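Glyoxalase/bleomycin resistance protein/dioxygenase (Vibrio splendidus, PDB 2RK9) is of unknown function but belongs to the vicinal oxygen chelate superfamily, whose members include glyoxalases, bleomycin resistance proteins and extradiol dioxygenases. Local coordinates at residues L5-L11 with G74-D80; L27-V31 with Y42-D46; I84-Y88 with L101-S105; T116-F120 with R131-I136. The protein carries 1 engineered substitution. All blocks are in the same frame, centred on the assembly; numbering follows the deposited sequence.

Contact 1. Residues L5-L11 with G74-D80; sequences LRVVPEL and GVNFQWD
The middle of the mixed beta-sheet is built where strand 7-11 runs antiparallel to strand 75-80, with Val7 set against Trp79 on one face and Glu10 beside Asn76 on the other. The CG2 branch of Val7, anti to the backbone N, lies 3.5 Å from Trp79 CE3, and the same methyl reaches Phe77 CB at 4.0 Å. Further along this face Leu11 and Val75 lie side by side and point the same way, Leu11 CD2 being 4.0 Å from Val75 CG1; that methyl of Val75 also sits over one face of the Phe77 ring, displaced toward its rim. In the vicinal oxygen chelate fold such a first strand opens each beta-alpha-beta-beta-beta module, and here the two first strands are direct neighbours. Reciprocal backbone bonds join Val8 with Gln78 and Glu10 with Asn76; Val8 N to Gln78 O measures 2.7 Å. On the opposite face, the carboxylate of Glu10 has its salt bridge with Arg131. Asp80 extends the pairing beyond Val7: Asp80 N gives a straight bond to Arg6 O (3.0 Å, 168°), and Asp80 OD2 takes the N-H of Arg6 at 3.1 Å on its anti side, 28° out of the carboxylate plane. Leu5 CD2 rests 3.5 Å from Asp80 CB, and Leu5 also packs on Val48 of the second subunit.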
loop_
_atom_site.group_PDB
_atom_site.type_symbol
_atom_site.label_atom_id
_atom_site.label_comp_id
_atom_site.label_asym_id
_atom_site.label_seq_id
_atom_site.Cartn_x
_atom_site.Cartn_y
_atom_site.Cartn_z
ATOM N N LEU B 5 14.424 -0.115 -2.680
ATOM C CA LEU B 5 13.285 0.789 -2.569
ATOM C C LEU B 5 12.019 -0.044 -2.427
ATOM O O LEU B 5 11.870 -1.070 -3.081
ATOM C CB LEU B 5 13.174 1.662 -3.814
ATOM C CG LEU B 5 14.339 2.599 -4.132
ATOM C CD1 LEU B 5 14.053 3.335 -5.419
ATOM C CD2 LEU B 5 14.525 3.589 -3.000
ATOM N N ARG B 6 11.106 0.407 -1.578
ATOM C CA ARG B 6 9.854 -0.301 -1.348
ATOM C C ARG B 6 8.782 0.702 -0.958
ATOM O O ARG B 6 9.074 1.859 -0.657
ATOM C CB ARG B 6 9.987 -1.277 -0.173
ATOM C CG ARG B 6 11.074 -2.320 -0.283
ATOM C CD ARG B 6 10.610 -3.500 -1.084
ATOM N NE ARG B 6 11.595 -4.581 -1.076
ATOM C CZ ARG B 6 12.744 -4.548 -1.743
ATOM N NH1 ARG B 6 13.064 -3.485 -2.473
ATOM N NH2 ARG B 6 13.564 -5.589 -1.694
ATOM N N VAL B 7 7.536 0.247 -0.982
ATOM C CA VAL B 7 6.434 1.072 -0.522
ATOM C C VAL B 7 5.929 0.298 0.682
ATOM O O VAL B 7 5.672 -0.899 0.586
ATOM C CB VAL B 7 5.281 1.224 -1.555
ATOM C CG1 VAL B 7 4.764 -0.137 -2.016
ATOM C CG2 VAL B 7 4.142 2.014 -0.910
ATOM N N VAL B 8 5.839 0.968 1.825
ATOM C CA VAL B 8 5.361 0.330 3.040
ATOM C C VAL B 8 4.095 1.048 3.474
ATOM O O VAL B 8 4.122 2.212 3.855
ATOM C CB VAL B 8 6.408 0.400 4.185
ATOM C CG1 VAL B 8 5.880 -0.333 5.419
ATOM C CG2 VAL B 8 7.727 -0.226 3.732
ATOM N N PRO B 9 2.957 0.364 3.384
ATOM C CA PRO B 9 1.693 0.981 3.782
ATOM C C PRO B 9 1.623 1.158 5.288
ATOM O O PRO B 9 2.069 0.299 6.043
ATOM C CB PRO B 9 0.649 -0.023 3.295
ATOM C CG PRO B 9 1.338 -0.733 2.166
ATOM C CD PRO B 9 2.721 -0.931 2.725
ATOM N N GLU B 10 1.087 2.291 5.719
ATOM C CA GLU B 10 0.898 2.530 7.138
ATOM C C GLU B 10 -0.612 2.583 7.286
ATOM O O GLU B 10 -1.278 3.371 6.619
ATOM C CB GLU B 10 1.526 3.847 7.577
ATOM C CG GLU B 10 1.222 4.186 9.027
ATOM C CD GLU B 10 2.068 5.324 9.554
ATOM O OE1 GLU B 10 2.237 6.318 8.822
ATOM O OE2 GLU B 10 2.555 5.218 10.705
ATOM N N LEU B 11 -1.146 1.733 8.154
ATOM C CA LEU B 11 -2.589 1.643 8.346
ATOM C C LEU B 11 -3.086 2.134 9.699
ATOM O O LEU B 11 -2.553 1.752 10.736
ATOM C CB LEU B 11 -3.023 0.185 8.184
ATOM C CG LEU B 11 -2.434 -0.591 7.006
ATOM C CD1 LEU B 11 -2.896 -2.043 7.085
ATOM C CD2 LEU B 11 -2.859 0.057 5.694
ATOM N N GLY B 74 -7.400 6.307 6.106
ATOM C CA GLY B 74 -6.653 5.509 7.057
ATOM C C GLY B 74 -5.335 4.979 6.531
ATOM O O GLY B 74 -4.530 4.452 7.299
ATOM N N VAL B 75 -5.109 5.102 5.225
ATOM C CA VAL B 75 -3.868 4.610 4.629
ATOM C C VAL B 75 -2.895 5.708 4.203
ATOM O O VAL B 75 -3.280 6.716 3.609
ATOM C CB VAL B 75 -4.139 3.729 3.393
ATOM C CG1 VAL B 75 -2.859 3.028 2.961
ATOM C CG2 VAL B 75 -5.201 2.718 3.706
ATOM N N ASN B 76 -1.628 5.481 4.517
ATOM C CA ASN B 76 -0.560 6.389 4.147
ATOM C C ASN B 76 0.508 5.481 3.543
ATOM O O ASN B 76 0.993 4.564 4.204
ATOM C CB ASN B 76 -0.027 7.127 5.378
ATOM C CG ASN B 76 1.230 7.906 5.085
ATOM O OD1 ASN B 76 1.278 8.699 4.146
ATOM N ND2 ASN B 76 2.265 7.686 5.895
ATOM N N PHE B 77 0.835 5.709 2.273
ATOM C CA PHE B 77 1.833 4.898 1.580
ATOM C C PHE B 77 3.234 5.481 1.756
ATOM O O PHE B 77 3.544 6.511 1.169
ATOM C CB PHE B 77 1.506 4.833 0.083
ATOM C CG PHE B 77 0.208 4.134 -0.231
ATOM C CD1 PHE B 77 0.112 2.746 -0.165
ATOM C CD2 PHE B 77 -0.923 4.866 -0.586
ATOM C CE1 PHE B 77 -1.090 2.094 -0.447
ATOM C CE2 PHE B 77 -2.134 4.224 -0.869
ATOM C CZ PHE B 77 -2.213 2.830 -0.798
ATOM N N GLN B 78 4.065 4.838 2.574
ATOM C CA GLN B 78 5.435 5.311 2.767
ATOM C C GLN B 78 6.190 4.760 1.570
ATOM O O GLN B 78 6.509 3.573 1.510
ATOM C CB GLN B 78 6.031 4.781 4.066
ATOM C CG GLN B 78 7.506 5.128 4.225
ATOM C CD GLN B 78 8.068 4.682 5.559
ATOM O OE1 GLN B 78 7.806 5.298 6.591
ATOM N NE2 GLN B 78 8.839 3.595 5.546
ATOM N N TRP B 79 6.491 5.655 0.636
ATOM C CA TRP B 79 7.118 5.306 -0.628
ATOM C C TRP B 79 8.556 5.781 -0.798
ATOM O O TRP B 79 8.807 6.986 -0.877
ATOM C CB TRP B 79 6.238 5.888 -1.732
ATOM C CG TRP B 79 6.558 5.436 -3.107
ATOM C CD1 TRP B 79 7.669 5.739 -3.829
ATOM C CD2 TRP B 79 5.738 4.616 -3.947
ATOM N NE1 TRP B 79 7.596 5.159 -5.077
ATOM C CE2 TRP B 79 6.420 4.462 -5.173
ATOM C CE3 TRP B 79 4.492 3.993 -3.781
ATOM C CZ2 TRP B 79 5.902 3.713 -6.230
ATOM C CZ3 TRP B 79 3.977 3.244 -4.838
ATOM C CH2 TRP B 79 4.685 3.112 -6.044
ATOM N N ASP B 80 9.492 4.835 -0.873
ATOM C CA ASP B 80 10.907 5.177 -1.033
ATOM C C ASP B 80 11.223 5.684 -2.430
ATOM O O ASP B 80 10.861 5.056 -3.421
ATOM C CB ASP B 80 11.809 3.971 -0.756
ATOM C CG ASP B 80 11.652 3.422 0.641
ATOM O OD1 ASP B 80 11.347 4.201 1.568
ATOM O OD2 ASP B 80 11.850 2.202 0.814
#

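Contact 2. Residues L27-V31 with Y42-D46; sequences LGFEV and YLTLD
Leu45 sets its CB squarely over the ring of Phe29, 3.7 Å from the centroid and only 7° off the ring normal, a CH-pi contact centred on the face. From there the leucine spreads out: Leu45 CD1 reaches Phe29 CD1 at 3.7 Å and also touches the carbonyl oxygens of Leu27 and Gly28, whereas Leu45 CD2 lies by the next ring atom, 3.8 Å from Phe29 CE1. Leu43 comes in differently, its CB at the ring edge near the plane and its CD2 4.0 Å from Phe29 CB. With CG anti to its carbonyl carbon (chi1 -79°), Phe29 turns one face of its ring to Leu45 and an edge to Leu43. The backbones form part of the beta hairpin of strands 30-35 and 40-45, whose strand 30-35 is an outermost strand of the sheet within this chain: Glu30 and Thr44 are a hydrogen-bonded antiparallel pair, Glu30 N to Thr44 O being 2.9 Å. A water extends the link, donating to Glu30 OE1 at 2.7 Å and accepting from Asp46 N at 2.8 Å. Farther out, Gly28 leaves the preceding helix with positive phi and turns the chain into the strand. Phe23 of that helix meets the Phe29 ring edge-to-face, and Trp79 of the second subunit also reaches this ring. Asp49 holds the hydroxyl groups of both Thr44 and Tyr42 by hydrogen bonds.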
loop_
_atom_site.group_PDB
_atom_site.type_symbol
_atom_site.label_atom_id
_atom_site.label_comp_id
_atom_site.label_asym_id
_atom_site.label_seq_id
_atom_site.Cartn_x
_atom_site.Cartn_y
_atom_site.Cartn_z
ATOM N N LEU B 27 -2.571 -13.964 10.491
ATOM C CA LEU B 27 -1.755 -13.927 9.279
ATOM C C LEU B 27 -0.304 -14.378 9.427
ATOM O O LEU B 27 0.382 -14.613 8.434
ATOM C CB LEU B 27 -1.808 -12.521 8.671
ATOM C CG LEU B 27 -3.208 -12.009 8.310
ATOM C CD1 LEU B 27 -3.106 -10.631 7.672
ATOM C CD2 LEU B 27 -3.880 -12.983 7.349
ATOM N N GLY B 28 0.168 -14.489 10.662
ATOM C CA GLY B 28 1.531 -14.938 10.881
ATOM C C GLY B 28 2.621 -13.899 10.708
ATOM O O GLY B 28 3.779 -14.254 10.501
ATOM N N PHE B 29 2.271 -12.618 10.776
ATOM C CA PHE B 29 3.281 -11.577 10.649
ATOM C C PHE B 29 4.134 -11.580 11.908
ATOM O O PHE B 29 3.742 -12.148 12.926
ATOM C CB PHE B 29 2.638 -10.193 10.498
ATOM C CG PHE B 29 2.132 -9.899 9.119
ATOM C CD1 PHE B 29 1.184 -10.717 8.518
ATOM C CD2 PHE B 29 2.592 -8.785 8.427
ATOM C CE1 PHE B 29 0.700 -10.429 7.242
ATOM C CE2 PHE B 29 2.118 -8.485 7.157
ATOM C CZ PHE B 29 1.170 -9.307 6.562
ATOM N N GLU B 30 5.299 -10.948 11.820
ATOM C CA GLU B 30 6.218 -10.840 12.949
ATOM C C GLU B 30 6.414 -9.360 13.256
ATOM O O GLU B 30 6.578 -8.552 12.345
ATOM C CB GLU B 30 7.575 -11.448 12.600
ATOM C CG GLU B 30 7.508 -12.815 11.953
ATOM C CD GLU B 30 8.884 -13.416 11.698
ATOM O OE1 GLU B 30 9.681 -12.833 10.916
ATOM O OE2 GLU B 30 9.164 -14.481 12.284
ATOM N N VAL B 31 6.385 -9.006 14.536
ATOM C CA VAL B 31 6.603 -7.620 14.928
ATOM C C VAL B 31 8.114 -7.423 14.838
ATOM O O VAL B 31 8.863 -8.172 15.458
ATOM C CB VAL B 31 6.165 -7.352 16.389
ATOM C CG1 VAL B 31 6.356 -5.888 16.731
ATOM C CG2 VAL B 31 4.723 -7.743 16.578
ATOM N N TYR B 42 5.605 -2.031 13.747
ATOM C CA TYR B 42 6.184 -2.290 12.435
ATOM C C TYR B 42 6.242 -3.802 12.249
ATOM O O TYR B 42 6.935 -4.495 12.992
ATOM C CB TYR B 42 7.594 -1.708 12.347
ATOM C CG TYR B 42 8.114 -1.637 10.931
ATOM C CD1 TYR B 42 8.056 -0.453 10.212
ATOM C CD2 TYR B 42 8.646 -2.763 10.309
ATOM C CE1 TYR B 42 8.518 -0.383 8.902
ATOM C CE2 TYR B 42 9.109 -2.707 8.994
ATOM C CZ TYR B 42 9.040 -1.508 8.299
ATOM O OH TYR B 42 9.483 -1.434 7.003
ATOM N N LEU B 43 5.503 -4.319 11.271
ATOM C CA LEU B 43 5.497 -5.760 11.044
ATOM C C LEU B 43 6.031 -6.175 9.680
ATOM O O LEU B 43 6.229 -5.351 8.787
ATOM C CB LEU B 43 4.086 -6.324 11.229
ATOM C CG LEU B 43 3.415 -5.986 12.565
ATOM C CD1 LEU B 43 2.684 -4.667 12.435
ATOM C CD2 LEU B 43 2.440 -7.088 12.953
ATOM N N THR B 44 6.271 -7.470 9.536
ATOM C CA THR B 44 6.777 -8.015 8.286
ATOM C C THR B 44 6.318 -9.457 8.148
ATOM O O THR B 44 6.089 -10.152 9.140
ATOM C CB THR B 44 8.326 -7.975 8.238
ATOM O OG1 THR B 44 8.788 -8.377 6.939
ATOM C CG2 THR B 44 8.907 -8.905 9.279
ATOM N N LEU B 45 6.160 -9.880 6.902
ATOM C CA LEU B 45 5.776 -11.244 6.583
ATOM C C LEU B 45 6.784 -11.641 5.518
ATOM O O LEU B 45 6.641 -11.281 4.353
ATOM C CB LEU B 45 4.356 -11.318 6.012
ATOM C CG LEU B 45 3.821 -12.742 5.784
ATOM C CD1 LEU B 45 3.411 -13.346 7.119
ATOM C CD2 LEU B 45 2.609 -12.727 4.884
ATOM N N ASP B 46 7.826 -12.349 5.944
ATOM C CA ASP B 46 8.878 -12.788 5.042
ATOM C C ASP B 46 9.519 -11.678 4.211
ATOM O O ASP B 46 9.803 -11.854 3.028
ATOM C CB ASP B 46 8.351 -13.889 4.123
ATOM C CG ASP B 46 7.914 -15.117 4.892
ATOM O OD1 ASP B 46 8.668 -15.556 5.783
ATOM O OD2 ASP B 46 6.821 -15.644 4.615
HETATM O O HOH W 1 8.139 -12.961 8.688
#

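Contact 3. Residues I84-Y88 with L101-S105; sequences IEPLY and LALES
Leu103 carries most of the contact between strand 102-105 and helix 84-88, and the packing belongs to a beta-alpha-beta crossover: helix 84-94 links strand 75-80 to strand 99-108, one of the two outermost strands within this chain, and lies against the sheet. The two short axes run nearly antiparallel, 163° apart, and approach to 10.3 Å, a spacing that side chains fill. Starting at the root of the leucine, CB lies over the centre of the Tyr88 ring, 3.6 Å from the centroid and 12° off the ring normal, so one aromatic face is covered by a CH-pi contact. CG stands anti to the backbone N (chi1 -171°), which directs the two methyl groups toward the first turn of the helix, although Leu103 CD2 still touches the Tyr88 ring, 3.8 Å from Tyr88 CD2. There they part. CD1 meets Ile84 CD1 at 3.9 Å, the two side chains sliding past each other in opposite directions. CD2 turns to Glu85, whose chain crosses the leucine at about a right angle; Glu85 OE2 comes within 3.2 Å of Leu103 CD2, a tight approach for a carboxylate oxygen that is also engaged in a salt bridge with Lys118 of the neighbouring strand. Tyr88 also meets Phe120 edge-to-face. Its phenol end passes beyond Leu103 to Ala102, where Tyr88 OH lies 3.5 Å from Ala102 CB.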
loop_
_atom_site.group_PDB
_atom_site.type_symbol
_atom_site.label_atom_id
_atom_site.label_comp_id
_atom_site.label_asym_id
_atom_site.label_seq_id
_atom_site.Cartn_x
_atom_site.Cartn_y
_atom_site.Cartn_z
ATOM N N ILE B 84 14.459 12.635 -4.025
ATOM C CA ILE B 84 13.267 13.374 -3.631
ATOM C C ILE B 84 13.223 14.858 -4.011
ATOM O O ILE B 84 12.149 15.401 -4.261
ATOM C CB ILE B 84 13.020 13.207 -2.111
ATOM C CG1 ILE B 84 11.552 13.483 -1.785
ATOM C CG2 ILE B 84 13.916 14.140 -1.325
ATOM C CD1 ILE B 84 11.170 13.106 -0.355
ATOM N N GLU B 85 14.378 15.512 -4.073
ATOM C CA GLU B 85 14.419 16.927 -4.426
ATOM C C GLU B 85 13.781 17.248 -5.780
ATOM O O GLU B 85 12.885 18.093 -5.859
ATOM C CB GLU B 85 15.863 17.439 -4.399
ATOM C CG GLU B 85 16.413 17.656 -2.999
ATOM C CD GLU B 85 15.584 18.642 -2.211
ATOM O OE1 GLU B 85 15.034 19.581 -2.832
ATOM O OE2 GLU B 85 15.487 18.498 -0.970
ATOM N N PRO B 86 14.230 16.591 -6.865
ATOM C CA PRO B 86 13.601 16.915 -8.150
ATOM C C PRO B 86 12.121 16.530 -8.202
ATOM O O PRO B 86 11.324 17.180 -8.869
ATOM C CB PRO B 86 14.456 16.153 -9.166
ATOM C CG PRO B 86 15.050 15.024 -8.371
ATOM C CD PRO B 86 15.367 15.671 -7.047
ATOM N N LEU B 87 11.758 15.468 -7.497
ATOM C CA LEU B 87 10.362 15.050 -7.462
ATOM C C LEU B 87 9.522 16.152 -6.812
ATOM O O LEU B 87 8.522 16.595 -7.374
ATOM C CB LEU B 87 10.213 13.754 -6.663
ATOM C CG LEU B 87 8.795 13.274 -6.333
ATOM C CD1 LEU B 87 7.967 13.122 -7.597
ATOM C CD2 LEU B 87 8.894 11.937 -5.596
ATOM N N TYR B 88 9.941 16.602 -5.634
ATOM C CA TYR B 88 9.206 17.633 -4.921
ATOM C C TYR B 88 9.085 18.931 -5.704
ATOM O O TYR B 88 8.033 19.561 -5.694
ATOM C CB TYR B 88 9.855 17.935 -3.567
ATOM C CG TYR B 88 9.067 18.914 -2.726
ATOM C CD1 TYR B 88 7.820 18.568 -2.211
ATOM C CD2 TYR B 88 9.570 20.186 -2.436
ATOM C CE1 TYR B 88 7.088 19.462 -1.426
ATOM C CE2 TYR B 88 8.844 21.087 -1.649
ATOM C CZ TYR B 88 7.603 20.713 -1.148
ATOM O OH TYR B 88 6.865 21.580 -0.365
ATOM N N LEU B 101 1.944 17.663 2.933
ATOM C CA LEU B 101 2.987 17.961 3.910
ATOM C C LEU B 101 4.188 18.431 3.097
ATOM O O LEU B 101 4.622 17.736 2.180
ATOM C CB LEU B 101 3.363 16.710 4.709
ATOM C CG LEU B 101 4.433 16.935 5.784
ATOM C CD1 LEU B 101 3.834 17.629 6.971
ATOM C CD2 LEU B 101 5.005 15.603 6.226
ATOM N N ALA B 102 4.712 19.612 3.421
ATOM C CA ALA B 102 5.850 20.169 2.696
ATOM C C ALA B 102 7.139 19.406 2.978
ATOM O O ALA B 102 7.287 18.773 4.029
ATOM C CB ALA B 102 6.033 21.635 3.053
ATOM N N LEU B 103 8.067 19.476 2.027
ATOM C CA LEU B 103 9.353 18.793 2.146
ATOM C C LEU B 103 10.040 19.152 3.453
ATOM O O LEU B 103 10.119 20.322 3.837
ATOM C CB LEU B 103 10.265 19.166 0.979
ATOM C CG LEU B 103 11.561 18.367 0.852
ATOM C CD1 LEU B 103 11.235 16.917 0.533
ATOM C CD2 LEU B 103 12.414 18.978 -0.254
ATOM N N GLU B 104 10.561 18.127 4.113
ATOM C CA GLU B 104 11.224 18.303 5.390
ATOM C C GLU B 104 12.273 17.218 5.598
ATOM O O GLU B 104 12.160 16.118 5.066
ATOM C CB GLU B 104 10.192 18.203 6.513
ATOM C CG GLU B 104 9.533 16.827 6.568
ATOM C CD GLU B 104 8.696 16.604 7.811
ATOM O OE1 GLU B 104 9.052 17.146 8.876
ATOM O OE2 GLU B 104 7.690 15.864 7.730
ATOM N N SER B 105 13.288 17.540 6.387
ATOM C CA SER B 105 14.335 16.585 6.721
ATOM C C SER B 105 14.058 16.147 8.154
ATOM O O SER B 105 14.202 16.943 9.075
ATOM C CB SER B 105 15.716 17.242 6.664
ATOM O OG SER B 105 16.028 17.700 5.360
#

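Contact 4. Residues T116-F120 with R131-I136; sequences TQKQF and RFCQDI
Phe120 and Phe132 lie side by side on one face of the paired strands and point the same way, yet their rings are not parallel: the planes are 42° apart and the centroids are separated by 5.5 Å. Phe120 CZ approaches Phe132 CD2 to 3.7 Å. Phe120 holds CG between its backbone N and carbonyl carbon, a torsion that leans the ring over toward its partner. The same face carries Gln134, whose OE1 accepts from Ile84 N at the start of helix 84-94. These strands are the two antiparallel arms of the beta hairpin 115-123 and 129-135, with reciprocal backbone bonds between Lys118 and Gln134 and between Phe120 and Phe132; Gln134 N to Lys118 O is 2.9 Å. A weak bond from Ile136 N to Thr116 O prolongs the pairing to the last modelled residue. On the other face Gln117 reaches along the sheet, extended through CG with the amide turned at its end, and brings that amide over Cys133, Gln117 NE2 lying 3.3 Å from Cys133 SG. The amide stands steeply to the Asp135 carboxylate, their planes 72° apart. Asp135 OD2 takes a hydrogen bond at 2.8 Å from a water that also donates to Thr116 O. Farther along this face Gln119 and Arg131 cross obliquely, amide and guanidinium planes 66° apart, with Gln119 CD 3.7 Å from Arg131 CD, and the guanidinium runs on to its salt bridge with Glu10.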
loop_
_atom_site.group_PDB
_atom_site.type_symbol
_atom_site.label_atom_id
_atom_site.label_comp_id
_atom_site.label_asym_id
_atom_site.label_seq_id
_atom_site.Cartn_x
_atom_site.Cartn_y
_atom_site.Cartn_z
ATOM N N THR B 116 18.996 10.786 9.003
ATOM C CA THR B 116 18.014 11.691 8.421
ATOM C C THR B 116 17.276 11.110 7.222
ATOM O O THR B 116 17.833 10.339 6.439
ATOM C CB THR B 116 18.688 13.003 7.971
ATOM O OG1 THR B 116 19.434 13.552 9.064
ATOM C CG2 THR B 116 17.648 14.013 7.522
ATOM N N GLN B 117 16.013 11.496 7.092
ATOM C CA GLN B 117 15.175 11.059 5.988
ATOM C C GLN B 117 14.320 12.232 5.526
ATOM O O GLN B 117 13.584 12.829 6.316
ATOM C CB GLN B 117 14.281 9.898 6.427
ATOM C CG GLN B 117 13.327 9.422 5.346
ATOM C CD GLN B 117 12.461 8.268 5.802
ATOM O OE1 GLN B 117 12.889 7.114 5.798
ATOM N NE2 GLN B 117 11.233 8.575 6.205
ATOM N N LYS B 118 14.444 12.587 4.254
ATOM C CA LYS B 118 13.653 13.679 3.712
ATOM C C LYS B 118 12.327 13.086 3.260
ATOM O O LYS B 118 12.291 11.965 2.761
ATOM C CB LYS B 118 14.352 14.317 2.514
ATOM C CG LYS B 118 15.585 15.133 2.853
ATOM C CD LYS B 118 16.169 15.752 1.594
ATOM C CE LYS B 118 17.352 16.628 1.918
ATOM N NZ LYS B 118 17.871 17.310 0.701
ATOM N N GLN B 119 11.241 13.828 3.452
ATOM C CA GLN B 119 9.928 13.358 3.034
ATOM C C GLN B 119 8.944 14.487 2.845
ATOM O O GLN B 119 9.102 15.574 3.401
ATOM C CB GLN B 119 9.322 12.391 4.060
ATOM C CG GLN B 119 8.968 13.027 5.407
ATOM C CD GLN B 119 8.476 12.004 6.442
ATOM O OE1 GLN B 119 9.204 11.088 6.830
ATOM N NE2 GLN B 119 7.235 12.161 6.883
ATOM N N PHE B 120 7.926 14.203 2.045
ATOM C CA PHE B 120 6.836 15.130 1.819
ATOM C C PHE B 120 5.635 14.258 1.495
ATOM O O PHE B 120 5.789 13.093 1.136
ATOM C CB PHE B 120 7.150 16.139 0.699
ATOM C CG PHE B 120 7.009 15.609 -0.698
ATOM C CD1 PHE B 120 5.796 15.708 -1.374
ATOM C CD2 PHE B 120 8.108 15.086 -1.371
ATOM C CE1 PHE B 120 5.680 15.299 -2.705
ATOM C CE2 PHE B 120 8.006 14.674 -2.696
ATOM C CZ PHE B 120 6.789 14.783 -3.365
ATOM N N ARG B 131 3.453 9.285 1.105
ATOM C CA ARG B 131 4.510 9.956 1.847
ATOM C C ARG B 131 5.805 9.498 1.193
ATOM O O ARG B 131 6.290 8.399 1.464
ATOM C CB ARG B 131 4.506 9.541 3.319
ATOM C CG ARG B 131 5.546 10.271 4.156
ATOM C CD ARG B 131 6.038 9.404 5.300
ATOM N NE ARG B 131 4.966 8.921 6.174
ATOM C CZ ARG B 131 4.495 9.590 7.222
ATOM N NH1 ARG B 131 4.993 10.779 7.531
ATOM N NH2 ARG B 131 3.543 9.058 7.980
ATOM N N PHE B 132 6.347 10.326 0.307
ATOM C CA PHE B 132 7.587 9.984 -0.379
ATOM C C PHE B 132 8.753 10.226 0.567
ATOM O O PHE B 132 8.810 11.257 1.237
ATOM C CB PHE B 132 7.717 10.815 -1.657
ATOM C CG PHE B 132 6.728 10.429 -2.719
ATOM C CD1 PHE B 132 6.830 9.199 -3.358
ATOM C CD2 PHE B 132 5.663 11.268 -3.044
ATOM C CE1 PHE B 132 5.890 8.806 -4.304
ATOM C CE2 PHE B 132 4.717 10.881 -3.990
ATOM C CZ PHE B 132 4.830 9.647 -4.617
ATOM N N CYS B 133 9.671 9.265 0.623
ATOM C CA CYS B 133 10.814 9.354 1.524
ATOM C C CYS B 133 12.129 9.008 0.851
ATOM O O CYS B 133 12.191 8.118 -0.001
ATOM C CB CYS B 133 10.649 8.383 2.697
ATOM S SG CYS B 133 9.114 8.464 3.616
ATOM N N GLN B 134 13.184 9.703 1.260
ATOM C CA GLN B 134 14.520 9.429 0.751
ATOM C C GLN B 134 15.464 9.413 1.948
ATOM O O GLN B 134 15.541 10.386 2.691
ATOM C CB GLN B 134 14.992 10.512 -0.215
ATOM C CG GLN B 134 16.299 10.131 -0.902
ATOM C CD GLN B 134 17.061 11.330 -1.417
ATOM O OE1 GLN B 134 16.503 12.194 -2.088
ATOM N NE2 GLN B 134 18.353 11.386 -1.106
ATOM N N ASP B 135 16.176 8.312 2.139
ATOM C CA ASP B 135 17.118 8.217 3.242
ATOM C C ASP B 135 18.402 8.952 2.894
ATOM O O ASP B 135 18.676 9.225 1.724
ATOM C CB ASP B 135 17.445 6.756 3.540
ATOM C CG ASP B 135 16.273 6.006 4.111
ATOM O OD1 ASP B 135 15.256 5.864 3.403
ATOM O OD2 ASP B 135 16.362 5.561 5.271
ATOM N N ILE B 136 19.194 9.257 3.918
ATOM C CA ILE B 136 20.463 9.950 3.746
ATOM C C ILE B 136 20.224 11.368 3.265
ATOM O O ILE B 136 20.770 11.710 2.188
ATOM C CB ILE B 136 21.393 9.225 2.722
ATOM C CG1 ILE B 136 21.483 7.718 3.022
ATOM C CG2 ILE B 136 22.775 9.826 2.764
ATOM C CD1 ILE B 136 22.218 7.352 4.283
HETATM O O HOH W 2 18.081 7.158 6.885
#

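How the contacts relate
All four contacts belong to one mixed sheet of a two-chain assembly. Contact 1 lies at its middle, about 4 Å from the chain centre, and contact 2, nested in the loop that contact 1 closes, sits toward one end. Contacts 3 and 4 follow in series on the other side, their centres about 8 Å apart. Contact 4 adjoins contact 1 because strands 75-80 and 129-135 are neighbours, bonded from Phe77 O to Arg131 N (2.8 Å) and from Trp79 O to Cys133 N. Contacts 2 and 3, about 30 Å apart between centres, lie on opposite sides of the chain centre. Contacts 1 and 2, and Phe132 of contact 4, touch the second subunit.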